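Local coordinates for AztD Protein (PDB 6N01) that acts as a periplasmic zinc chaperone that binds zinc ions and hands one directly to the solute-binding protein AztC of a zinc transport system, at residues N63-A68 with A81-A86; G87-I92 with K122-F127; A219-T224 with G267-I272. All coordinates share one frame; numbering follows the deposited sequence.

Interaction 1: residues N63-A68 with A81-A86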
loop_
_atom_site.group_PDB
_atom_site.type_symbol
_atom_site.label_atom_id
_atom_site.label_comp_id
_atom_site.label_asym_id
_atom_site.label_seq_id
_atom_site.Cartn_x
_atom_site.Cartn_y
_atom_site.Cartn_z
ATOM N N ASN A 63 5.485 -20.902 -2.426
ATOM C CA ASN A 63 4.844 -21.106 -3.710
ATOM C C ASN A 63 3.361 -20.844 -3.552
ATOM O O ASN A 63 2.725 -21.341 -2.613
ATOM C CB ASN A 63 5.110 -22.503 -4.250
ATOM C CG ASN A 63 6.523 -22.668 -4.659
ATOM O OD1 ASN A 63 6.912 -22.183 -5.722
ATOM N ND2 ASN A 63 7.331 -23.306 -3.811
ATOM N N VAL A 64 2.846 -19.995 -4.428
ATOM C CA VAL A 64 1.454 -19.591 -4.408
ATOM C C VAL A 64 0.886 -19.905 -5.778
ATOM O O VAL A 64 1.550 -20.541 -6.590
ATOM C CB VAL A 64 1.330 -18.105 -4.040
ATOM C CG1 VAL A 64 1.775 -17.914 -2.611
ATOM C CG2 VAL A 64 2.164 -17.225 -4.992
ATOM N N LYS A 65 -0.318 -19.434 -6.062
ATOM C CA LYS A 65 -1.000 -19.848 -7.276
ATOM C C LYS A 65 -0.636 -18.969 -8.460
ATOM O O LYS A 65 -0.547 -19.464 -9.592
ATOM C CB LYS A 65 -2.522 -19.791 -7.080
ATOM C CG LYS A 65 -3.202 -20.976 -6.388
ATOM C CD LYS A 65 -3.223 -20.888 -4.846
ATOM C CE LYS A 65 -4.011 -22.077 -4.230
ATOM N NZ LYS A 65 -3.203 -23.103 -3.509
ATOM N N GLY A 66 -0.425 -17.671 -8.232
ATOM C CA GLY A 66 -0.076 -16.754 -9.290
ATOM C C GLY A 66 0.857 -15.660 -8.809
ATOM O O GLY A 66 1.185 -15.575 -7.625
ATOM N N PRO A 67 1.321 -14.816 -9.724
ATOM C CA PRO A 67 2.157 -13.680 -9.312
ATOM C C PRO A 67 1.373 -12.782 -8.360
ATOM O O PRO A 67 0.187 -12.515 -8.568
ATOM C CB PRO A 67 2.469 -12.966 -10.628
ATOM C CG PRO A 67 2.044 -13.914 -11.714
ATOM C CD PRO A 67 0.964 -14.750 -11.149
ATOM N N ALA A 68 2.058 -12.285 -7.341
ATOM C CA ALA A 68 1.424 -11.603 -6.229
ATOM C C ALA A 68 1.803 -10.130 -6.150
ATOM O O ALA A 68 2.936 -9.723 -6.435
ATOM C CB ALA A 68 1.800 -12.257 -4.907
ATOM N N ALA A 81 -0.651 -11.761 -0.025
ATOM C CA ALA A 81 -0.160 -11.891 -1.394
ATOM C C ALA A 81 -1.374 -12.006 -2.299
ATOM O O ALA A 81 -1.982 -13.072 -2.401
ATOM C CB ALA A 81 0.794 -13.081 -1.546
ATOM N N ILE A 82 -1.711 -10.893 -2.942
ATOM C CA ILE A 82 -2.877 -10.787 -3.809
ATOM C C ILE A 82 -2.500 -11.294 -5.193
ATOM O O ILE A 82 -1.591 -10.752 -5.829
ATOM C CB ILE A 82 -3.373 -9.332 -3.886
ATOM C CG1 ILE A 82 -4.063 -8.907 -2.599
ATOM C CG2 ILE A 82 -4.302 -9.111 -5.081
ATOM C CD1 ILE A 82 -3.093 -8.585 -1.522
ATOM N N GLN A 83 -3.238 -12.288 -5.687
ATOM C CA GLN A 83 -2.984 -12.890 -6.995
ATOM C C GLN A 83 -4.183 -12.621 -7.896
ATOM O O GLN A 83 -5.130 -13.405 -7.955
ATOM C CB GLN A 83 -2.710 -14.357 -6.829
ATOM C CG GLN A 83 -1.463 -14.609 -5.988
ATOM C CD GLN A 83 -1.496 -15.851 -5.156
ATOM O OE1 GLN A 83 -1.463 -16.973 -5.678
ATOM N NE2 GLN A 83 -1.528 -15.666 -3.831
ATOM N N GLY A 84 -4.133 -11.506 -8.616
ATOM C CA GLY A 84 -5.286 -11.082 -9.399
ATOM C C GLY A 84 -5.741 -12.151 -10.379
ATOM O O GLY A 84 -6.920 -12.523 -10.416
ATOM N N SER A 85 -4.796 -12.695 -11.151
ATOM C CA SER A 85 -5.103 -13.643 -12.222
ATOM C C SER A 85 -5.484 -15.036 -11.704
ATOM O O SER A 85 -6.105 -15.799 -12.447
ATOM C CB SER A 85 -3.920 -13.701 -13.213
ATOM O OG SER A 85 -2.727 -14.180 -12.602
ATOM N N ALA A 86 -5.091 -15.411 -10.479
ATOM C CA ALA A 86 -5.390 -16.730 -9.926
ATOM C C ALA A 86 -6.671 -16.790 -9.102
ATOM O O ALA A 86 -7.076 -17.895 -8.709
ATOM C CB ALA A 86 -4.250 -17.219 -9.039
#
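Gln83 reaches from the end of strand 78-83 into the loop 63-68, and its side chain carries most of the contact. CB leaves the strand toward the loop and lies 3.8 Å from the backbone O of Pro67. CG stands beside Gln83's own backbone N and anti to its carbonyl carbon (chi1 -62°), which brings it to 3.3 Å from Gly66 O. CD passes beside the backbone of Gly66, equally near its N and O, and at the tip OE1 sits between two consecutive amides: it accepts from Lys65 N at 2.7 Å and from Gly66 N at 2.8 Å. The second bond is the straighter one, 154° at the hydrogen against 132°, and both donors are tilted from the plane of the side-chain carbonyl.

NE2 turns back to its own strand and donates to Ala81 O, a partner lying nearly in the amide plane; a further hydrogen bond joins it to Ser90 OG. With both ends engaged, the amide can hardly rotate. A glutamine suits this place because it offers an acceptor to the loop and a donor to the sheet. Val64 lies obliquely against the amide, its CB 3.4 Å from Gln83 OE1. Glycine suits position 66, where Ala86 CB and Pro67 CD already crowd the place a side chain would occupy. The methyl of Ala86 also meets Lys65 CB.

Farther along, the chains draw together through small groups. Ala68 CB touches Ala81 CB at 3.6 Å, and Ala68 CA makes a CA-H...O contact of 3.2 Å with Ile82 O. Here the loop runs from strand 58-63 of one sheet to strand 69-72 of the next, as in the connections between successive blades of a beta-propeller.

Interaction 2: residues G87-I92 with K122-F127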
loop_
_atom_site.group_PDB
_atom_site.type_symbol
_atom_site.label_atom_id
_atom_site.label_comp_id
_atom_site.label_asym_id
_atom_site.label_seq_id
_atom_site.Cartn_x
_atom_site.Cartn_y
_atom_site.Cartn_z
ATOM N N GLY A 87 -7.316 -15.657 -8.827
ATOM C CA GLY A 87 -8.524 -15.676 -8.023
ATOM C C GLY A 87 -8.300 -15.979 -6.560
ATOM O O GLY A 87 -9.192 -16.519 -5.902
ATOM N N VAL A 88 -7.122 -15.664 -6.025
ATOM C CA VAL A 88 -6.792 -16.016 -4.653
ATOM C C VAL A 88 -5.962 -14.915 -3.996
ATOM O O VAL A 88 -5.273 -14.143 -4.661
ATOM C CB VAL A 88 -6.065 -17.370 -4.594
ATOM C CG1 VAL A 88 -4.728 -17.278 -5.265
ATOM C CG2 VAL A 88 -5.875 -17.799 -3.166
ATOM N N VAL A 89 -6.100 -14.820 -2.681
ATOM C CA VAL A 89 -5.219 -14.068 -1.809
ATOM C C VAL A 89 -4.654 -15.054 -0.807
ATOM O O VAL A 89 -5.421 -15.696 -0.075
ATOM C CB VAL A 89 -5.969 -12.939 -1.085
ATOM C CG1 VAL A 89 -5.035 -12.144 -0.186
ATOM C CG2 VAL A 89 -6.668 -12.055 -2.090
ATOM N N SER A 90 -3.325 -15.197 -0.787
ATOM C CA SER A 90 -2.671 -15.994 0.240
ATOM C C SER A 90 -2.219 -15.119 1.401
ATOM O O SER A 90 -2.041 -13.903 1.285
ATOM C CB SER A 90 -1.471 -16.752 -0.310
ATOM O OG SER A 90 -1.843 -17.481 -1.463
ATOM N N THR A 91 -1.997 -15.762 2.527
ATOM C CA THR A 91 -1.673 -15.050 3.746
ATOM C C THR A 91 -0.415 -15.670 4.325
ATOM O O THR A 91 -0.208 -16.887 4.229
ATOM C CB THR A 91 -2.821 -15.107 4.726
ATOM O OG1 THR A 91 -2.947 -16.429 5.242
ATOM C CG2 THR A 91 -4.119 -14.805 4.002
ATOM N N ILE A 92 0.444 -14.813 4.854
ATOM C CA ILE A 92 1.737 -15.192 5.397
ATOM C C ILE A 92 1.837 -14.607 6.775
ATOM O O ILE A 92 1.670 -13.395 6.952
ATOM C CB ILE A 92 2.903 -14.679 4.531
ATOM C CG1 ILE A 92 2.968 -15.427 3.216
ATOM C CG2 ILE A 92 4.244 -14.835 5.253
ATOM C CD1 ILE A 92 3.824 -14.678 2.157
ATOM N N LYS A 122 -13.063 -13.767 -7.719
ATOM C CA LYS A 122 -12.572 -13.360 -9.028
ATOM C C LYS A 122 -11.823 -12.042 -8.953
ATOM O O LYS A 122 -12.399 -11.020 -8.560
ATOM C CB LYS A 122 -13.717 -13.242 -10.025
ATOM C CG LYS A 122 -14.189 -14.593 -10.545
ATOM C CD LYS A 122 -15.674 -14.625 -10.860
ATOM C CE LYS A 122 -16.091 -16.029 -11.263
ATOM N NZ LYS A 122 -17.520 -16.104 -11.663
ATOM N N LYS A 123 -10.559 -12.074 -9.414
ATOM C CA LYS A 123 -9.653 -10.944 -9.618
ATOM C C LYS A 123 -9.498 -10.175 -8.321
ATOM O O LYS A 123 -9.955 -9.028 -8.240
ATOM C CB LYS A 123 -10.177 -9.995 -10.694
ATOM C CG LYS A 123 -10.591 -10.698 -11.975
ATOM C CD LYS A 123 -10.014 -10.119 -13.256
ATOM C CE LYS A 123 -9.992 -8.615 -13.286
ATOM N NZ LYS A 123 -8.600 -8.164 -13.095
ATOM N N PRO A 124 -8.866 -10.753 -7.299
ATOM C CA PRO A 124 -8.646 -10.007 -6.057
ATOM C C PRO A 124 -7.990 -8.681 -6.396
ATOM O O PRO A 124 -7.124 -8.611 -7.270
ATOM C CB PRO A 124 -7.708 -10.905 -5.246
ATOM C CG PRO A 124 -7.587 -12.178 -5.971
ATOM C CD PRO A 124 -8.125 -12.021 -7.341
ATOM N N GLY A 125 -8.428 -7.626 -5.710
ATOM C CA GLY A 125 -7.994 -6.273 -6.005
ATOM C C GLY A 125 -7.397 -5.524 -4.828
ATOM O O GLY A 125 -6.509 -6.050 -4.153
ATOM N N HIS A 126 -7.852 -4.287 -4.601
ATOM C CA HIS A 126 -7.305 -3.442 -3.543
ATOM C C HIS A 126 -7.457 -4.111 -2.174
ATOM O O HIS A 126 -8.520 -4.645 -1.832
ATOM C CB HIS A 126 -7.999 -2.069 -3.558
ATOM C CG HIS A 126 -7.433 -1.095 -4.555
ATOM N ND1 HIS A 126 -6.804 0.073 -4.177
ATOM C CD2 HIS A 126 -7.417 -1.102 -5.911
ATOM C CE1 HIS A 126 -6.420 0.739 -5.253
ATOM N NE2 HIS A 126 -6.780 0.046 -6.319
ATOM N N PHE A 127 -6.372 -4.104 -1.401
ATOM C CA PHE A 127 -6.337 -4.628 -0.046
ATOM C C PHE A 127 -6.192 -3.439 0.874
ATOM O O PHE A 127 -5.382 -2.544 0.590
ATOM C CB PHE A 127 -5.158 -5.585 0.124
ATOM C CG PHE A 127 -4.864 -5.939 1.529
ATOM C CD1 PHE A 127 -4.056 -5.110 2.305
ATOM C CD2 PHE A 127 -5.372 -7.099 2.088
ATOM C CE1 PHE A 127 -3.773 -5.428 3.587
ATOM C CE2 PHE A 127 -5.076 -7.426 3.369
ATOM C CZ PHE A 127 -4.280 -6.584 4.135
#
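The pyrrolidine ring of Pro124 packs against Gly87, Val88 and Val89 through CB, CG and CD, and each of these three methylenes finds a different partner. Pro124 CB meets Val89 CG2 at 3.5 Å. CG rests 3.3 Å from the backbone O of Val88, and CD lies 3.7 Å from Gly87 CA. Of the aromatic groups, the Phe127 ring stacks with that of Phe80, an aromatic residue of strand 78-83.

The contact is made by van der Waals packing, and the residue types follow from that. Proline presents a compact apolar surface and has no N-H that would call for a partner as strand 124-130 begins. Val89 points toward it from strand 88-93; with CG1 anti to the backbone N (chi1 -179°), it is CG2 that meets the proline ring. The two side chains run antiparallel as they pass, and CG2 touches the CB corner of the ring. Around them Ile82 touches both residues, Leu119 packs on Val89 from strand 113-120, and Phe138 packs on Pro124 from strand 133-138.

Gly87 has a positive phi of 71°, a conformation that glycine adopts readily. Together with Val88 it faces Gln83, forming a G1 beta bulge where the chain enters strand 88-93.

His126, two residues beyond the proline, is a ligand of a high-affinity zinc site that also uses His169 and His216. The packing thus joins the third strand of one four-stranded antiparallel sheet to the first strand of the next, an interface between neighbouring beta-propeller blades beside the strand that supplies a zinc ligand.

Interaction 3: residues A219-T224 with G267-I272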
loop_
_atom_site.group_PDB
_atom_site.type_symbol
_atom_site.label_atom_id
_atom_site.label_comp_id
_atom_site.label_asym_id
_atom_site.label_seq_id
_atom_site.Cartn_x
_atom_site.Cartn_y
_atom_site.Cartn_z
ATOM N N ALA A 219 -5.300 5.502 0.526
ATOM C CA ALA A 219 -4.239 5.331 1.513
ATOM C C ALA A 219 -4.717 5.805 2.885
ATOM O O ALA A 219 -5.577 6.683 2.994
ATOM C CB ALA A 219 -2.978 6.113 1.100
ATOM N N GLY A 220 -4.122 5.235 3.926
ATOM C CA GLY A 220 -4.346 5.653 5.285
ATOM C C GLY A 220 -3.137 6.384 5.845
ATOM O O GLY A 220 -1.990 6.052 5.539
ATOM N N SER A 221 -3.398 7.377 6.664
ATOM C CA SER A 221 -2.319 8.022 7.392
ATOM C C SER A 221 -2.889 8.369 8.756
ATOM O O SER A 221 -3.747 9.246 8.876
ATOM C CB SER A 221 -1.793 9.236 6.623
ATOM O OG SER A 221 -0.811 9.933 7.394
ATOM N N GLY A 222 -2.435 7.656 9.777
ATOM C CA GLY A 222 -2.998 7.865 11.118
ATOM C C GLY A 222 -4.493 7.536 11.126
ATOM O O GLY A 222 -4.924 6.542 10.556
ATOM N N ASP A 223 -5.300 8.403 11.729
ATOM C CA ASP A 223 -6.739 8.150 11.858
ATOM C C ASP A 223 -7.526 8.610 10.641
ATOM O O ASP A 223 -8.762 8.696 10.717
ATOM C CB ASP A 223 -7.308 8.874 13.090
ATOM C CG ASP A 223 -7.483 10.339 12.834
ATOM O OD1 ASP A 223 -6.828 10.858 11.867
ATOM O OD2 ASP A 223 -8.277 10.960 13.564
ATOM N N THR A 224 -6.840 8.967 9.551
ATOM C CA THR A 224 -7.475 9.539 8.371
ATOM C C THR A 224 -7.195 8.645 7.172
ATOM O O THR A 224 -6.071 8.194 6.960
ATOM C CB THR A 224 -6.980 10.980 8.168
ATOM O OG1 THR A 224 -7.302 11.740 9.347
ATOM C CG2 THR A 224 -7.617 11.670 6.959
ATOM N N GLY A 267 3.657 8.110 11.125
ATOM C CA GLY A 267 4.373 8.863 12.126
ATOM C C GLY A 267 4.181 10.351 11.993
ATOM O O GLY A 267 4.457 11.087 12.937
ATOM N N MET A 268 3.730 10.804 10.822
ATOM C CA MET A 268 3.318 12.167 10.569
ATOM C C MET A 268 2.159 11.999 9.608
ATOM O O MET A 268 2.213 11.150 8.715
ATOM C CB MET A 268 4.468 12.987 9.972
ATOM C CG MET A 268 4.203 14.439 9.741
ATOM S SD MET A 268 5.794 15.197 9.266
ATOM C CE MET A 268 5.919 14.649 7.573
ATOM N N GLN A 269 1.122 12.800 9.765
ATOM C CA GLN A 269 -0.101 12.582 9.017
ATOM C C GLN A 269 -0.081 13.387 7.703
ATOM O O GLN A 269 -0.113 14.617 7.733
ATOM C CB GLN A 269 -1.243 12.924 9.962
ATOM C CG GLN A 269 -2.521 12.360 9.656
ATOM C CD GLN A 269 -3.381 12.287 10.950
ATOM O OE1 GLN A 269 -3.273 13.110 11.877
ATOM N NE2 GLN A 269 -4.256 11.347 10.962
ATOM N N TYR A 270 -0.037 12.694 6.550
ATOM C CA TYR A 270 -0.088 13.326 5.212
ATOM C C TYR A 270 -0.298 12.247 4.145
ATOM O O TYR A 270 -0.156 11.057 4.403
ATOM C CB TYR A 270 1.183 14.144 4.921
ATOM C CG TYR A 270 2.416 13.290 4.789
ATOM C CD1 TYR A 270 2.750 12.733 3.575
ATOM C CD2 TYR A 270 3.197 13.004 5.870
ATOM C CE1 TYR A 270 3.847 11.925 3.436
ATOM C CE2 TYR A 270 4.301 12.197 5.750
ATOM C CZ TYR A 270 4.619 11.655 4.513
ATOM O OH TYR A 270 5.703 10.832 4.323
ATOM N N PHE A 271 -0.625 12.682 2.932
ATOM C CA PHE A 271 -0.710 11.813 1.782
ATOM C C PHE A 271 0.199 12.334 0.667
ATOM O O PHE A 271 0.433 13.544 0.532
ATOM C CB PHE A 271 -2.156 11.717 1.309
ATOM C CG PHE A 271 -3.066 11.291 2.379
ATOM C CD1 PHE A 271 -3.052 9.998 2.808
ATOM C CD2 PHE A 271 -3.904 12.181 2.994
ATOM C CE1 PHE A 271 -3.885 9.596 3.861
ATOM C CE2 PHE A 271 -4.729 11.768 4.030
ATOM C CZ PHE A 271 -4.708 10.498 4.438
ATOM N N ILE A 272 0.731 11.407 -0.100
ATOM C CA ILE A 272 1.443 11.721 -1.334
ATOM C C ILE A 272 0.686 11.063 -2.459
ATOM O O ILE A 272 0.283 9.898 -2.340
ATOM C CB ILE A 272 2.921 11.272 -1.317
ATOM C CG1 ILE A 272 3.665 12.058 -0.245
ATOM C CG2 ILE A 272 3.579 11.553 -2.678
ATOM C CD1 ILE A 272 5.148 11.765 -0.089
#
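Gln269 lies across Asp223 and Thr224 at about a right angle, its amide directed at the turn that links strands 218-221 and 224-228. Its CG is anti to the backbone N (chi1 -158°), and the chain runs extended from there, so that NE2 arrives at two acceptors. One is Ser221 O at 3.0 Å, close to the amide plane and with a fairly straight bond of 159°. The other is Asp223 OD1 at 2.8 Å, approached on its anti side, with the carboxylate and amide planes 49° apart.

Each acceptor has a second donor coming from the opposite face of its plane. Thr224 N completes the turn by binding Ser221 O, while Thr224 OG1 donates to Asp223 OD1 at 2.7 Å. The Thr224 hydroxyl thus helps hold the carboxylate in position for the glutamine, and a primary amide, with its two N-H groups, suits a place between two oxygens.

Ser221 is turned toward the other segment. Its OG accepts from Tyr270 N at 3.0 Å and also bonds to Gly265 O, so a single hydroxyl joins two backbone points of the loop between strands 262-264 and 271-274.

Phe271 supplies the apolar half. The side chains of Thr224 and Phe271 cross at about a right angle, with Thr224 CG2 4.0 Å from Phe271 CZ, and Thr224 O lies at the ring edge, in plane. Ser221 CB approaches the ring obliquely, 3.5 Å from Phe271 CE1, and Ala219 CB comes near CD1.

From Ser221 to Thr224 the chain makes a type II' beta turn, with Gly222 in the positive-phi second position. This tight two-residue hairpin connects the first two strands of one sheet, and it packs here on the start of strand 271-274 of the next, in keeping with the blade-to-blade contacts of a beta-propeller.

How the interactions relate
From the N terminus the contacts come in series, none enclosing or crossing another. Interaction 1 closes a loop of 12 residues that holds strand 69-72 and the first half of strand 78-83. Interaction 2 follows at once and closes 29 residues, taking in strand 113-120; the two touch, for strands 78-83 and 88-93 are neighbours in one sheet, joined by Ala81 N to Ser90 O and Gln83 N to Val88 O. That sheet is thus tied to the preceding connection and to the following sheet. Interaction 3, on the opposite side of the chain's centre, closes 42 residues and ties the hairpin of strands 218-221 and 224-228 to the sheet of strands 262-264 and 271-274.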